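Local coordinates for fibronectin type III domain-containing protein (Simiduia agarivorans, PDB 6P2K) that probably hydrolyses the backbone of xyloglucan-type beta-glucans as a zinc-binding, beta-propeller glycoside hydrolase of family 74, at residues Q16-V30 with R334-A346. Residues are numbered along the deposited sequence; the frame is centred on the assembly and turned at random.
Sequences QVQDVVADPNQANVV and RFAHYTPVTGGWA. With ZN (zinc ion), chain Q.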
loop_
_atom_site.group_PDB
_atom_site.type_symbol
_atom_site.label_atom_id
_atom_site.label_comp_id
_atom_site.label_asym_id
_atom_site.label_seq_id
_atom_site.Cartn_x
_atom_site.Cartn_y
_atom_site.Cartn_z
ATOM N N GLN B 16 37.725 22.629 2.867
ATOM C CA GLN B 16 38.836 22.318 3.761
ATOM C C GLN B 16 39.169 23.513 4.648
ATOM O O GLN B 16 39.370 24.628 4.162
ATOM C CB GLN B 16 40.060 21.897 2.945
ATOM C CG GLN B 16 41.284 21.540 3.777
ATOM C CD GLN B 16 42.417 20.964 2.939
ATOM O OE1 GLN B 16 43.276 21.696 2.435
ATOM N NE2 GLN B 16 42.424 19.643 2.787
ATOM N N VAL B 17 39.208 23.273 5.955
ATOM C CA VAL B 17 39.438 24.318 6.945
ATOM C C VAL B 17 40.902 24.281 7.356
ATOM O O VAL B 17 41.444 23.209 7.655
ATOM C CB VAL B 17 38.515 24.142 8.164
ATOM C CG1 VAL B 17 38.775 25.234 9.188
ATOM C CG2 VAL B 17 37.059 24.151 7.731
ATOM N N GLN B 18 41.544 25.450 7.370
ATOM C CA GLN B 18 42.968 25.516 7.678
ATOM C C GLN B 18 43.234 25.593 9.174
ATOM O O GLN B 18 44.135 24.910 9.672
ATOM C CB GLN B 18 43.605 26.714 6.971
ATOM C CG GLN B 18 43.329 26.756 5.481
ATOM C CD GLN B 18 43.890 25.547 4.755
ATOM O OE1 GLN B 18 45.104 25.346 4.705
ATOM N NE2 GLN B 18 43.005 24.730 4.192
ATOM N N ASP B 19 42.464 26.397 9.906
ATOM C CA ASP B 19 42.712 26.579 11.329
ATOM C C ASP B 19 41.548 27.329 11.957
ATOM O O ASP B 19 40.791 28.027 11.277
ATOM C CB ASP B 19 44.019 27.338 11.574
ATOM C CG ASP B 19 44.637 27.009 12.913
ATOM O OD1 ASP B 19 44.105 26.120 13.611
ATOM O OD2 ASP B 19 45.653 27.638 13.268
ATOM N N VAL B 20 41.416 27.164 13.272
ATOM C CA VAL B 20 40.552 27.988 14.108
ATOM C C VAL B 20 41.390 28.426 15.299
ATOM O O VAL B 20 41.922 27.581 16.028
ATOM C CB VAL B 20 39.291 27.237 14.572
ATOM C CG1 VAL B 20 38.536 28.062 15.601
ATOM C CG2 VAL B 20 38.399 26.909 13.383
ATOM N N VAL B 21 41.522 29.737 15.488
ATOM C CA VAL B 21 42.448 30.304 16.460
ATOM C C VAL B 21 41.663 31.100 17.492
ATOM O O VAL B 21 40.879 31.988 17.135
ATOM C CB VAL B 21 43.504 31.194 15.780
ATOM C CG1 VAL B 21 44.544 31.645 16.796
ATOM C CG2 VAL B 21 44.159 30.451 14.626
ATOM N N ALA B 22 41.896 30.801 18.766
ATOM C CA ALA B 22 41.233 31.520 19.842
ATOM C C ALA B 22 41.973 32.811 20.165
ATOM O O ALA B 22 43.207 32.863 20.148
ATOM C CB ALA B 22 41.139 30.647 21.092
ATOM N N ASP B 23 41.206 33.857 20.449
ATOM C CA ASP B 23 41.741 35.115 20.948
ATOM C C ASP B 23 42.099 34.917 22.416
ATOM O O ASP B 23 41.207 34.698 23.247
ATOM C CB ASP B 23 40.718 36.243 20.766
ATOM C CG ASP B 23 41.260 37.617 21.145
ATOM O OD1 ASP B 23 42.262 37.704 21.890
ATOM O OD2 ASP B 23 40.666 38.623 20.702
ATOM N N PRO B 24 43.385 34.975 22.775
ATOM C CA PRO B 24 43.753 34.797 24.188
ATOM C C PRO B 24 43.243 35.908 25.090
ATOM O O PRO B 24 43.167 35.705 26.309
ATOM C CB PRO B 24 45.287 34.768 24.149
ATOM C CG PRO B 24 45.639 35.557 22.933
ATOM C CD PRO B 24 44.557 35.255 21.927
ATOM N N ASN B 25 42.884 37.067 24.534
ATOM C CA ASN B 25 42.422 38.185 25.346
ATOM C C ASN B 25 40.935 38.114 25.669
ATOM O O ASN B 25 40.508 38.699 26.670
ATOM C CB ASN B 25 42.712 39.511 24.639
ATOM C CG ASN B 25 44.152 39.631 24.189
ATOM O OD1 ASN B 25 45.053 39.820 25.003
ATOM N ND2 ASN B 25 44.375 39.526 22.883
ATOM N N GLN B 26 40.141 37.420 24.855
ATOM C CA GLN B 26 38.688 37.429 24.996
ATOM C C GLN B 26 38.166 36.010 24.832
ATOM O O GLN B 26 38.266 35.436 23.743
ATOM C CB GLN B 26 38.038 38.344 23.960
ATOM C CG GLN B 26 38.519 39.774 23.935
ATOM C CD GLN B 26 37.880 40.537 22.800
ATOM O OE1 GLN B 26 37.002 41.372 23.011
ATOM N NE2 GLN B 26 38.299 40.232 21.576
ATOM N N ALA B 27 37.579 35.459 25.892
ATOM C CA ALA B 27 36.949 34.152 25.779
ATOM C C ALA B 27 35.771 34.215 24.813
ATOM O O ALA B 27 35.065 35.223 24.735
ATOM C CB ALA B 27 36.492 33.664 27.151
ATOM N N ASN B 28 35.584 33.129 24.061
ATOM C CA ASN B 28 34.547 32.943 23.048
ATOM C C ASN B 28 34.817 33.724 21.765
ATOM O O ASN B 28 33.962 33.731 20.867
ATOM C CB ASN B 28 33.152 33.291 23.584
ATOM C CG ASN B 28 32.797 32.494 24.828
ATOM O OD1 ASN B 28 32.963 31.274 24.860
ATOM N ND2 ASN B 28 32.322 33.180 25.861
ATOM N N VAL B 29 35.978 34.361 21.633
ATOM C CA VAL B 29 36.365 35.055 20.408
ATOM C C VAL B 29 37.341 34.170 19.641
ATOM O O VAL B 29 38.422 33.844 20.142
ATOM C CB VAL B 29 36.983 36.431 20.704
ATOM C CG1 VAL B 29 37.479 37.061 19.418
ATOM C CG2 VAL B 29 35.947 37.324 21.364
ATOM N N VAL B 30 36.957 33.770 18.428
ATOM C CA VAL B 30 37.762 32.876 17.603
ATOM C C VAL B 30 37.760 33.366 16.163
ATOM O O VAL B 30 36.816 34.016 15.701
ATOM C CB VAL B 30 37.256 31.416 17.655
ATOM C CG1 VAL B 30 37.511 30.812 19.026
ATOM C CG2 VAL B 30 35.776 31.355 17.307
ATOM N N ARG B 334 42.720 17.790 10.991
ATOM C CA ARG B 334 43.864 18.426 10.348
ATOM C C ARG B 334 44.328 19.679 11.077
ATOM O O ARG B 334 45.318 20.289 10.661
ATOM C CB ARG B 334 43.552 18.752 8.882
ATOM C CG ARG B 334 42.197 19.387 8.632
ATOM C CD ARG B 334 42.084 19.882 7.196
ATOM N NE ARG B 334 43.044 20.945 6.896
ATOM C CZ ARG B 334 44.117 20.794 6.122
ATOM N NH1 ARG B 334 44.386 19.620 5.566
ATOM N NH2 ARG B 334 44.926 21.821 5.906
ATOM N N PHE B 335 43.633 20.079 12.138
ATOM C CA PHE B 335 44.173 21.000 13.126
ATOM C C PHE B 335 43.480 20.708 14.445
ATOM O O PHE B 335 42.361 20.192 14.473
ATOM C CB PHE B 335 43.983 22.472 12.732
ATOM C CG PHE B 335 42.547 22.917 12.723
ATOM C CD1 PHE B 335 41.920 23.326 13.890
ATOM C CD2 PHE B 335 41.827 22.937 11.544
ATOM C CE1 PHE B 335 40.602 23.726 13.884
ATOM C CE2 PHE B 335 40.511 23.347 11.533
ATOM C CZ PHE B 335 39.897 23.736 12.705
ATOM N N ALA B 336 44.147 21.064 15.538
ATOM C CA ALA B 336 43.578 20.858 16.863
ATOM C C ALA B 336 44.340 21.716 17.858
ATOM O O ALA B 336 45.566 21.612 17.951
ATOM C CB ALA B 336 43.638 19.382 17.265
ATOM N N HIS B 337 43.617 22.547 18.603
ATOM C CA HIS B 337 44.228 23.465 19.551
ATOM C C HIS B 337 43.487 23.435 20.877
ATOM O O HIS B 337 42.253 23.373 20.912
ATOM C CB HIS B 337 44.236 24.897 19.012
ATOM C CG HIS B 337 45.013 25.055 17.744
ATOM N ND1 HIS B 337 46.389 24.987 17.701
ATOM C CD2 HIS B 337 44.607 25.281 16.473
ATOM C CE1 HIS B 337 46.797 25.164 16.458
ATOM N NE2 HIS B 337 45.735 25.341 15.692
ATOM N N TYR B 338 44.251 23.476 21.964
ATOM C CA TYR B 338 43.679 23.739 23.274
ATOM C C TYR B 338 43.269 25.204 23.373
ATOM O O TYR B 338 43.815 26.072 22.686
ATOM C CB TYR B 338 44.691 23.418 24.372
ATOM C CG TYR B 338 45.030 21.953 24.542
ATOM C CD1 TYR B 338 44.109 21.058 25.073
ATOM C CD2 TYR B 338 46.282 21.469 24.187
ATOM C CE1 TYR B 338 44.427 19.722 25.243
ATOM C CE2 TYR B 338 46.612 20.136 24.359
ATOM C CZ TYR B 338 45.679 19.268 24.885
ATOM O OH TYR B 338 45.996 17.940 25.055
ATOM N N THR B 339 42.299 25.481 24.242
ATOM C CA THR B 339 41.930 26.862 24.494
ATOM C C THR B 339 42.993 27.536 25.363
ATOM O O THR B 339 43.674 26.875 26.153
ATOM C CB THR B 339 40.567 26.953 25.182
ATOM O OG1 THR B 339 40.590 26.218 26.413
ATOM C CG2 THR B 339 39.464 26.411 24.281
ATOM N N PRO B 340 43.166 28.850 25.221
ATOM C CA PRO B 340 44.096 29.566 26.100
ATOM C C PRO B 340 43.649 29.493 27.552
ATOM O O PRO B 340 42.502 29.167 27.868
ATOM C CB PRO B 340 44.046 31.009 25.579
ATOM C CG PRO B 340 43.511 30.904 24.185
ATOM C CD PRO B 340 42.596 29.719 24.178
ATOM N N VAL B 341 44.587 29.803 28.449
ATOM C CA VAL B 341 44.278 29.890 29.872
ATOM C C VAL B 341 43.885 31.297 30.293
ATOM O O VAL B 341 43.342 31.477 31.396
ATOM C CB VAL B 341 45.474 29.410 30.717
ATOM C CG1 VAL B 341 45.815 27.973 30.378
ATOM C CG2 VAL B 341 46.676 30.299 30.473
ATOM N N THR B 342 44.137 32.299 29.456
ATOM C CA THR B 342 43.817 33.683 29.761
ATOM C C THR B 342 42.448 34.058 29.196
ATOM O O THR B 342 41.799 33.282 28.493
ATOM C CB THR B 342 44.888 34.617 29.195
ATOM O OG1 THR B 342 45.114 34.299 27.816
ATOM C CG2 THR B 342 46.189 34.465 29.964
ATOM N N GLY B 343 42.013 35.274 29.524
ATOM C CA GLY B 343 40.823 35.856 28.938
ATOM C C GLY B 343 39.503 35.304 29.427
ATOM O O GLY B 343 38.459 35.672 28.876
ATOM N N GLY B 344 39.505 34.447 30.443
ATOM C CA GLY B 344 38.283 33.823 30.906
ATOM C C GLY B 344 37.893 32.562 30.170
ATOM O O GLY B 344 36.769 32.077 30.357
ATOM N N TRP B 345 38.776 32.020 29.336
ATOM C CA TRP B 345 38.462 30.803 28.601
ATOM C C TRP B 345 38.342 29.624 29.555
ATOM O O TRP B 345 39.090 29.516 30.530
ATOM C CB TRP B 345 39.550 30.507 27.569
ATOM C CG TRP B 345 39.434 31.261 26.278
ATOM C CD1 TRP B 345 40.084 32.412 25.942
ATOM C CD2 TRP B 345 38.639 30.901 25.139
ATOM N NE1 TRP B 345 39.736 32.799 24.669
ATOM C CE2 TRP B 345 38.851 31.888 24.154
ATOM C CE3 TRP B 345 37.763 29.847 24.860
ATOM C CZ2 TRP B 345 38.219 31.851 22.909
ATOM C CZ3 TRP B 345 37.138 29.810 23.622
ATOM C CH2 TRP B 345 37.368 30.807 22.665
ATOM N N ALA B 346 37.386 28.743 29.277
ATOM C CA ALA B 346 37.394 27.434 29.906
ATOM C C ALA B 346 38.296 26.495 29.107
ATOM O O ALA B 346 38.744 26.818 28.003
ATOM C CB ALA B 346 35.976 26.873 30.009
HETATM ZN ZN ZN Q . 44.792 22.507 1.302
HETATM O O HOH W 1 45.313 22.733 8.987
HETATM O O HOH W 2 43.198 23.071 0.051
HETATM O O HOH W 3 45.195 20.593 0.534
HETATM O O HOH W 4 46.013 23.397 2.771
#
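The indole of Trp-345 slides between Ala-22 and the Ala-27/Asn-28 backbone, joining the first and last blades of a seven-bladed beta-propeller (17-51 and 336-373), whose contact closes the ring; the case illustrates ring closure between blades distant in sequence. CA of Ala-27 sits over one indole face, a CH-pi contact 3.4 Å from the five-membered ring centroid, while CB of Ala-22 lies over the opposite face. In the ring plane, NE1 of Trp-345 donates to Asp-23 O (2.8 Å, N-H...O angle 159°). Were Trp-345 an alanine, Asp-23 O would probably lose this donor and a gap is likely to open between Ala-22 and Ala-27. Midway, Phe-335 has its CG tucked between backbone N and carbonyl carbon (chi1 67°), which lays a ring face against CA of Asp-19, with CZ 3.6 Å from Val-20 CG2. His-337 meets Asp-19 OD1 edge-on through a weak hydrogen bond from NE2, while its ND1 is hydrogen-bonded to Glu-269. At the zinc end Arg-334 donates from NE to Val-17 O, and NH2 salt-bridges Asp-123. The Arg-334 guanidinium stacks on the Gln-16 amide, planes 10° apart, and OE1 of that amide binds the zinc ion at 2.1 Å.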